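Local coordinates for aminotransferase, class III (Thermomicrobium roseum, PDB 6IO1), which probably transfers amino groups between substrates with pyridoxal 5'-phosphate as cofactor, as an (S)-enantioselective, thermostable omega-transaminase of the class-III aminotransferase family, at residues Glu194-Asp198 with Glu199-Ala203; Lys362-Glu365 with Glu366-Tyr369. All coordinates share one frame; numbering follows the deposited sequence.

Contact 1 (Glu194-Asp198 with Glu199-Ala203); sequences EGLTD and EEFVA
Two first torsions bring Thr197 and Glu200 together. In Thr197, OG1 sits between its own backbone N and carbonyl carbon (chi1 67°), which turns the hydroxyl to the first turn of the helix; in Glu200, CG lies anti to the carbonyl carbon (chi1 -63°) and the rest of the chain runs extended back to the loop. The hydroxyl accepts from the backbone, Glu200 N to Thr197 OG1 at 3.2 Å, and the carboxylate answers in the other direction, Thr197 N to Glu200 OE2 at 2.7 Å. The second bond is short and nearly straight, with an N-H...O angle of 173°, and OE2 takes it on its anti lone pair. These reciprocal bonds define a capping box: Thr197 is the N-cap of helix 198-216, and each partner's side chain satisfies a backbone N-H of the other. Glu200 OE2 also lies 3.2 Å from Thr197 OG1, at best a weak bond. The helical backbone pattern starts here, Phe201 N donating to Thr197 O over 3.0 Å and Val202 N to Asp198 O over 2.9 Å. Leu196, just before the N-cap, reaches Phe201 five residues on, the positions of a hydrophobic staple: Leu196 CD1 comes obliquely to the ring, 4.4 Å from Phe201 CD1, while Pro239 also touches that phenylalanine. Asp198 turns its carboxylate elsewhere, to a salt bridge with Lys189. On the exposed side a water lies 2.8 Å from Thr197 OG1 and donates a longer bond to Glu199 OE2.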
loop_
_atom_site.group_PDB
_atom_site.type_symbol
_atom_site.label_atom_id
_atom_site.label_comp_id
_atom_site.label_asym_id
_atom_site.label_seq_id
_atom_site.Cartn_x
_atom_site.Cartn_y
_atom_site.Cartn_z
ATOM N N GLU B 194 -13.216 13.582 -33.066
ATOM C CA GLU B 194 -12.859 13.768 -34.468
ATOM C C GLU B 194 -13.661 14.897 -35.100
ATOM O O GLU B 194 -14.879 14.991 -34.921
ATOM C CB GLU B 194 -13.085 12.471 -35.244
ATOM C CG GLU B 194 -11.922 11.495 -35.187
ATOM C CD GLU B 194 -11.925 10.528 -36.353
ATOM O OE1 GLU B 194 -12.966 9.878 -36.586
ATOM O OE2 GLU B 194 -10.888 10.418 -37.039
ATOM N N GLY B 195 -12.970 15.755 -35.848
ATOM C CA GLY B 195 -13.624 16.849 -36.543
ATOM C C GLY B 195 -14.256 17.872 -35.628
ATOM O O GLY B 195 -15.258 18.493 -35.996
ATOM N N LEU B 196 -13.690 18.068 -34.442
ATOM C CA LEU B 196 -14.203 19.022 -33.474
ATOM C C LEU B 196 -13.085 19.962 -33.059
ATOM O O LEU B 196 -11.913 19.582 -33.036
ATOM C CB LEU B 196 -14.764 18.321 -32.229
ATOM C CG LEU B 196 -15.976 17.404 -32.389
ATOM C CD1 LEU B 196 -16.407 16.868 -31.035
ATOM C CD2 LEU B 196 -17.123 18.134 -33.068
ATOM N N THR B 197 -13.451 21.201 -32.750
ATOM C CA THR B 197 -12.505 22.072 -32.082
ATOM C C THR B 197 -12.419 21.688 -30.607
ATOM O O THR B 197 -13.246 20.935 -30.085
ATOM C CB THR B 197 -12.908 23.539 -32.235
ATOM O OG1 THR B 197 -14.127 23.780 -31.524
ATOM C CG2 THR B 197 -13.107 23.884 -33.705
ATOM N N ASP B 198 -11.388 22.201 -29.933
ATOM C CA ASP B 198 -11.266 21.951 -28.501
ATOM C C ASP B 198 -12.484 22.479 -27.755
ATOM O O ASP B 198 -12.974 21.842 -26.816
ATOM C CB ASP B 198 -9.984 22.586 -27.962
ATOM C CG ASP B 198 -8.769 21.700 -28.160
ATOM O OD1 ASP B 198 -8.919 20.606 -28.743
ATOM O OD2 ASP B 198 -7.664 22.093 -27.729
ATOM N N GLU B 199 -12.991 23.643 -28.170
ATOM C CA GLU B 199 -14.163 24.226 -27.525
ATOM C C GLU B 199 -15.386 23.324 -27.671
ATOM O O GLU B 199 -16.104 23.081 -26.694
ATOM C CB GLU B 199 -14.432 25.611 -28.109
ATOM C CG GLU B 199 -15.669 26.301 -27.565
ATOM C CD GLU B 199 -15.670 27.788 -27.859
ATOM O OE1 GLU B 199 -16.220 28.558 -27.046
ATOM O OE2 GLU B 199 -15.109 28.187 -28.902
ATOM N N GLU B 200 -15.642 22.822 -28.885
ATOM C CA GLU B 200 -16.802 21.959 -29.101
ATOM C C GLU B 200 -16.679 20.662 -28.309
ATOM O O GLU B 200 -17.659 20.181 -27.724
ATOM C CB GLU B 200 -16.954 21.656 -30.593
ATOM C CG GLU B 200 -17.225 22.868 -31.473
ATOM C CD GLU B 200 -17.017 22.571 -32.949
ATOM O OE1 GLU B 200 -17.856 22.999 -33.771
ATOM O OE2 GLU B 200 -16.012 21.909 -33.288
ATOM N N PHE B 201 -15.478 20.080 -28.286
ATOM C CA PHE B 201 -15.245 18.858 -27.523
ATOM C C PHE B 201 -15.481 19.087 -26.035
ATOM O O PHE B 201 -16.121 18.266 -25.363
ATOM C CB PHE B 201 -13.821 18.367 -27.785
ATOM C CG PHE B 201 -13.539 16.989 -27.264
ATOM C CD1 PHE B 201 -14.542 16.039 -27.183
ATOM C CD2 PHE B 201 -12.258 16.640 -26.869
ATOM C CE1 PHE B 201 -14.274 14.770 -26.707
ATOM C CE2 PHE B 201 -11.984 15.375 -26.394
ATOM C CZ PHE B 201 -12.992 14.438 -26.312
ATOM N N VAL B 202 -14.973 20.202 -25.505
ATOM C CA VAL B 202 -15.185 20.532 -24.097
ATOM C C VAL B 202 -16.667 20.732 -23.813
ATOM O O VAL B 202 -17.171 20.323 -22.761
ATOM C CB VAL B 202 -14.356 21.771 -23.709
ATOM C CG1 VAL B 202 -14.794 22.309 -22.355
ATOM C CG2 VAL B 202 -12.876 21.432 -23.686
ATOM N N ALA B 203 -17.386 21.369 -24.741
ATOM C CA ALA B 203 -18.823 21.556 -24.557
ATOM C C ALA B 203 -19.541 20.214 -24.486
ATOM O O ALA B 203 -20.422 20.014 -23.638
ATOM C CB ALA B 203 -19.392 22.414 -25.686
HETATM O O HOH W 1 -14.977 26.418 -31.661
#

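Contact 2 (Lys362-Glu365 with Glu366-Tyr369); sequences KRLE and ERPY
The side chains of Leu364 and Arg367 run alongside each other in the same direction, in the 3-10 turn that links helix 346-361 to strand 370-376. The turn is identified by two successive i to i+3 backbone bonds: Glu366 N donates to Arg363 O at 2.7 Å, nearly straight at 172°, and Arg367 N to Leu364 O at 3.0 Å. The close-packed part is the leucine-arginine pair. Leu364 CD2 lies over one face of the Arg367 guanidinium, toward its rim, at 3.4 Å from Arg367 NE. Arg367 reaches this place with CG anti to its carbonyl carbon (chi1 -52°) and an extended chain to NE, and its NH1 donates to Tyr369 OH over 3.0 Å, tilted from the guanidinium plane. Helix 432-450 completes the inner side: Leu364 rests on Ala443 and Leu446, Tyr369 touches Leu450, and Arg367 NH1 also bonds to Ala443 O. With an alanine in place of Arg367, Leu364 CD2 would probably lose the flat group it packs on, and both Tyr369 OH and Ala443 O would be left without this donor. The outer side is looser. Arg363 and Glu366 are both exposed, their guanidinium and carboxylate planes turned 76° apart, and their salt bridge is long, Arg363 NE to Glu366 OE1 at 4.0 Å. The carboxylate approaches the guanidinium edge near its plane, yet its nearer neighbour is aliphatic: Glu366 OE1 comes within 3.4 Å of Arg363 CG.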
loop_
_atom_site.group_PDB
_atom_site.type_symbol
_atom_site.label_atom_id
_atom_site.label_comp_id
_atom_site.label_asym_id
_atom_site.label_seq_id
_atom_site.Cartn_x
_atom_site.Cartn_y
_atom_site.Cartn_z
ATOM N N LYS B 362 7.405 14.044 -32.807
ATOM C CA LYS B 362 6.266 14.288 -33.684
ATOM C C LYS B 362 6.603 14.069 -35.141
ATOM O O LYS B 362 5.688 13.898 -35.957
ATOM C CB LYS B 362 5.773 15.721 -33.514
ATOM C CG LYS B 362 4.464 15.777 -32.815
ATOM C CD LYS B 362 4.099 17.179 -32.441
ATOM C CE LYS B 362 2.610 17.376 -32.613
ATOM N NZ LYS B 362 1.835 16.265 -31.990
ATOM N N ARG B 363 7.903 14.092 -35.428
ATOM C CA ARG B 363 8.418 13.825 -36.788
ATOM C C ARG B 363 8.008 12.388 -37.110
ATOM O O ARG B 363 7.658 12.119 -38.276
ATOM C CB ARG B 363 9.943 13.976 -36.798
ATOM C CG ARG B 363 10.552 14.079 -38.189
ATOM C CD ARG B 363 12.009 14.501 -38.137
ATOM N NE ARG B 363 12.526 14.880 -39.444
ATOM C CZ ARG B 363 13.715 15.437 -39.649
ATOM N NH1 ARG B 363 14.517 15.683 -38.626
ATOM N NH2 ARG B 363 14.098 15.747 -40.874
ATOM N N LEU B 364 8.014 11.515 -36.095
ATOM C CA LEU B 364 7.695 10.108 -36.357
ATOM C C LEU B 364 6.323 9.973 -37.003
ATOM O O LEU B 364 5.998 8.921 -37.567
ATOM C CB LEU B 364 7.734 9.278 -35.067
ATOM C CG LEU B 364 9.091 8.953 -34.448
ATOM C CD1 LEU B 364 8.874 8.283 -33.098
ATOM C CD2 LEU B 364 9.869 8.047 -35.371
ATOM N N GLU B 365 5.511 11.026 -36.916
ATOM C CA GLU B 365 4.202 11.041 -37.543
ATOM C C GLU B 365 4.294 11.006 -39.056
ATOM O O GLU B 365 3.273 10.788 -39.711
ATOM C CB GLU B 365 3.408 12.273 -37.098
ATOM C CG GLU B 365 2.786 12.146 -35.709
ATOM C CD GLU B 365 2.024 13.391 -35.290
ATOM O OE1 GLU B 365 2.155 14.426 -35.977
ATOM O OE2 GLU B 365 1.297 13.336 -34.274
ATOM N N GLU B 366 5.483 11.223 -39.621
ATOM C CA GLU B 366 5.688 11.031 -41.051
ATOM C C GLU B 366 5.571 9.568 -41.461
ATOM O O GLU B 366 5.362 9.283 -42.646
ATOM C CB GLU B 366 7.060 11.573 -41.449
ATOM C CG GLU B 366 7.217 13.068 -41.253
ATOM C CD GLU B 366 8.653 13.527 -41.398
ATOM O OE1 GLU B 366 8.935 14.702 -41.088
ATOM O OE2 GLU B 366 9.500 12.712 -41.824
ATOM N N ARG B 367 5.715 8.641 -40.521
ATOM C CA ARG B 367 5.635 7.226 -40.837
ATOM C C ARG B 367 4.178 6.782 -40.973
ATOM O O ARG B 367 3.299 7.282 -40.266
ATOM C CB ARG B 367 6.340 6.408 -39.760
ATOM C CG ARG B 367 7.751 6.909 -39.488
ATOM C CD ARG B 367 8.525 6.020 -38.536
ATOM N NE ARG B 367 9.893 6.504 -38.373
ATOM C CZ ARG B 367 10.892 5.785 -37.875
ATOM N NH1 ARG B 367 10.686 4.534 -37.487
ATOM N NH2 ARG B 367 12.102 6.317 -37.768
ATOM N N PRO B 368 3.898 5.841 -41.881
ATOM C CA PRO B 368 2.501 5.424 -42.098
ATOM C C PRO B 368 1.877 4.706 -40.914
ATOM O O PRO B 368 0.644 4.614 -40.856
ATOM C CB PRO B 368 2.593 4.497 -43.320
ATOM C CG PRO B 368 4.008 4.041 -43.359
ATOM C CD PRO B 368 4.833 5.155 -42.787
ATOM N N TYR B 369 2.670 4.196 -39.973
ATOM C CA TYR B 369 2.142 3.413 -38.865
ATOM C C TYR B 369 2.071 4.192 -37.555
ATOM O O TYR B 369 1.773 3.601 -36.513
ATOM C CB TYR B 369 2.969 2.138 -38.671
ATOM C CG TYR B 369 4.469 2.337 -38.690
ATOM C CD1 TYR B 369 5.135 2.868 -37.594
ATOM C CD2 TYR B 369 5.221 1.974 -39.800
ATOM C CE1 TYR B 369 6.507 3.042 -37.606
ATOM C CE2 TYR B 369 6.593 2.144 -39.822
ATOM C CZ TYR B 369 7.230 2.678 -38.722
ATOM O OH TYR B 369 8.595 2.848 -38.741
#

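In the fold
Both contacts are local and near the surface, their centres about 26 and 27 Å from the centre of the chain, and each includes one buried touching residue. They share no helix or strand; their centres are about 24 Å apart and their nearest atoms about 12 Å. Contact 1 opens helix 198-216, whereas contact 2 follows helix 346-361 and leads into a strand, 370-376, at the edge of its mixed sheet within this chain. Both contain backbone bonds, i to i+4 in contact 1 and i to i+3 in contact 2, but only in contact 1 do side-chain oxygens bond to backbone N-H groups across the two segments; the Arg367 guanidinium ties contact 2 to helix 432-450.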